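Local coordinates for conserved exported protein (Bacteroides fragilis, PDB 3CLW) that is of unknown function but probably hydrolyses O-glycosidic bonds as a TIM-barrel glycoside hydrolase, at residues S25-C30 and W356-S361. Residues are numbered along the deposited sequence; the frame is centred on the assembly and turned at random.
Sequences SDAWRC and WWTAVS
Ser25 and Thr358 sit side by side as a parallel bridge: Ser25 N donates to Trp357 O (3.0 Å), and Ser25 O accepts from Ala359 N (3.1 Å, 166° at the hydrogen). Thr358 CA adds a C-H contact to Ser25 O.

The polar side-chain work belongs to Arg29. Bent at chi3 (-93°), the chain swings its guanidinium side-on to Val360 O, gripping that one oxygen in its own plane through NE (2.9 Å) and NH2 (3.0 Å). Thr358 OG1 donates to the same carbonyl (2.9 Å), from above its plane, so three bonds converge on Val360 O, two of them tying it to 25-30 and the third spanning the turn from Thr358.

Aromatic contacts make the third group. Trp357 drives its CZ2 edge onto the face of Trp28, a T-shaped pair with planes at 88° and six-membered centroids 5.0 Å apart. Ala27 CB packs 3.4 Å from Trp357 CH2, and Ser25 OG lies near CZ3 of the same ring.

The contact joins the C-terminal ends of strand 6-25 and of its parallel neighbour 353-356, in a fold consistent with the TIM barrel of the family; Phe128 of strand 125-128 touches Ser25 and Trp357, Trp68 of strand 68-71 meets Ala359, and helix 30-36 begins just beyond Arg29.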
loop_
_atom_site.group_PDB
_atom_site.type_symbol
_atom_site.label_atom_id
_atom_site.label_comp_id
_atom_site.label_asym_id
_atom_site.label_seq_id
_atom_site.Cartn_x
_atom_site.Cartn_y
_atom_site.Cartn_z
ATOM N N SER A 25 2.467 -5.747 0.947
ATOM C CA SER A 25 3.692 -5.904 1.697
ATOM C C SER A 25 3.998 -7.390 1.970
ATOM O O SER A 25 3.088 -8.192 2.195
ATOM C CB SER A 25 3.520 -5.097 2.998
ATOM O OG SER A 25 4.681 -5.120 3.768
ATOM N N ASP A 26 5.278 -7.740 1.939
ATOM C CA ASP A 26 5.755 -9.089 2.267
ATOM C C ASP A 26 5.970 -9.366 3.774
ATOM O O ASP A 26 6.510 -10.405 4.157
ATOM C CB ASP A 26 7.049 -9.349 1.498
ATOM C CG ASP A 26 8.285 -8.767 2.174
ATOM O OD1 ASP A 26 8.171 -7.979 3.138
ATOM O OD2 ASP A 26 9.397 -9.140 1.733
ATOM N N ALA A 27 5.583 -8.419 4.621
ATOM C CA ALA A 27 6.110 -8.390 6.005
ATOM C C ALA A 27 5.691 -9.629 6.810
ATOM O O ALA A 27 4.536 -10.113 6.678
ATOM C CB ALA A 27 5.670 -7.147 6.699
ATOM N N TRP A 28 6.635 -10.140 7.611
ATOM C CA TRP A 28 6.373 -11.152 8.634
ATOM C C TRP A 28 6.132 -12.558 8.096
ATOM O O TRP A 28 6.917 -13.448 8.383
ATOM C CB TRP A 28 5.237 -10.743 9.559
ATOM C CG TRP A 28 5.467 -9.454 10.274
ATOM C CD1 TRP A 28 6.666 -8.785 10.461
ATOM C CD2 TRP A 28 4.459 -8.652 10.907
ATOM N NE1 TRP A 28 6.440 -7.618 11.178
ATOM C CE2 TRP A 28 5.099 -7.524 11.462
ATOM C CE3 TRP A 28 3.076 -8.802 11.085
ATOM C CZ2 TRP A 28 4.401 -6.544 12.157
ATOM C CZ3 TRP A 28 2.382 -7.816 11.817
ATOM C CH2 TRP A 28 3.046 -6.714 12.329
ATOM N N ARG A 29 5.099 -12.721 7.269
ATOM C CA ARG A 29 4.600 -14.042 6.877
ATOM C C ARG A 29 5.203 -14.663 5.627
ATOM O O ARG A 29 5.382 -15.882 5.562
ATOM C CB ARG A 29 3.056 -14.021 6.875
ATOM C CG ARG A 29 2.600 -13.556 8.259
ATOM C CD ARG A 29 1.137 -13.563 8.477
ATOM N NE ARG A 29 0.505 -12.292 8.179
ATOM C CZ ARG A 29 0.220 -11.327 9.046
ATOM N NH1 ARG A 29 0.559 -11.384 10.320
ATOM N NH2 ARG A 29 -0.414 -10.271 8.597
ATOM N N CYS A 30 5.551 -13.826 4.661
ATOM C CA CYS A 30 6.109 -14.280 3.403
ATOM C C CYS A 30 7.469 -14.951 3.557
ATOM O O CYS A 30 7.842 -15.836 2.752
ATOM C CB CYS A 30 6.158 -13.116 2.391
ATOM S SG CYS A 30 4.466 -12.695 1.837
ATOM N N TRP A 356 -1.569 -2.015 0.219
ATOM C CA TRP A 356 -1.919 -2.835 1.383
ATOM C C TRP A 356 -0.751 -2.956 2.347
ATOM O O TRP A 356 0.398 -2.795 1.950
ATOM C CB TRP A 356 -2.299 -4.275 0.931
ATOM C CG TRP A 356 -3.660 -4.382 0.432
ATOM C CD1 TRP A 356 -4.062 -4.439 -0.881
ATOM C CD2 TRP A 356 -4.849 -4.451 1.221
ATOM N NE1 TRP A 356 -5.432 -4.553 -0.947
ATOM C CE2 TRP A 356 -5.940 -4.557 0.327
ATOM C CE3 TRP A 356 -5.102 -4.428 2.607
ATOM C CZ2 TRP A 356 -7.261 -4.629 0.769
ATOM C CZ3 TRP A 356 -6.416 -4.498 3.047
ATOM C CH2 TRP A 356 -7.477 -4.614 2.137
ATOM N N TRP A 357 -1.062 -3.265 3.601
ATOM C CA TRP A 357 -0.106 -3.853 4.520
ATOM C C TRP A 357 0.118 -5.328 4.056
ATOM O O TRP A 357 0.127 -5.622 2.836
ATOM C CB TRP A 357 -0.643 -3.680 5.971
ATOM C CG TRP A 357 0.117 -4.319 7.106
ATOM C CD1 TRP A 357 -0.425 -5.081 8.099
ATOM C CD2 TRP A 357 1.538 -4.287 7.362
ATOM N NE1 TRP A 357 0.550 -5.514 8.958
ATOM C CE2 TRP A 357 1.766 -5.054 8.526
ATOM C CE3 TRP A 357 2.637 -3.713 6.706
ATOM C CZ2 TRP A 357 3.044 -5.249 9.069
ATOM C CZ3 TRP A 357 3.907 -3.901 7.244
ATOM C CH2 TRP A 357 4.100 -4.669 8.418
ATOM N N THR A 358 0.329 -6.253 4.971
ATOM C CA THR A 358 0.623 -7.641 4.570
ATOM C C THR A 358 -0.429 -8.208 3.572
ATOM O O THR A 358 -1.628 -8.120 3.818
ATOM C CB THR A 358 0.687 -8.548 5.779
ATOM O OG1 THR A 358 -0.576 -8.488 6.450
ATOM C CG2 THR A 358 1.814 -8.115 6.773
ATOM N N ALA A 359 0.030 -8.756 2.446
ATOM C CA ALA A 359 -0.840 -9.454 1.486
ATOM C C ALA A 359 -1.617 -10.648 2.127
ATOM O O ALA A 359 -2.739 -10.968 1.725
ATOM C CB ALA A 359 -0.010 -9.934 0.326
ATOM N N VAL A 360 -1.010 -11.288 3.129
ATOM C CA VAL A 360 -1.603 -12.447 3.794
ATOM C C VAL A 360 -1.690 -12.180 5.292
ATOM O O VAL A 360 -0.939 -11.335 5.859
ATOM C CB VAL A 360 -0.823 -13.776 3.506
ATOM C CG1 VAL A 360 -0.729 -14.044 2.014
ATOM C CG2 VAL A 360 0.583 -13.702 4.090
ATOM N N SER A 361 -2.641 -12.864 5.919
ATOM C CA SER A 361 -2.988 -12.632 7.305
ATOM C C SER A 361 -3.750 -13.841 7.789
ATOM O O SER A 361 -4.332 -14.581 6.985
ATOM C CB SER A 361 -3.900 -11.401 7.436
ATOM O OG SER A 361 -4.274 -11.168 8.803
#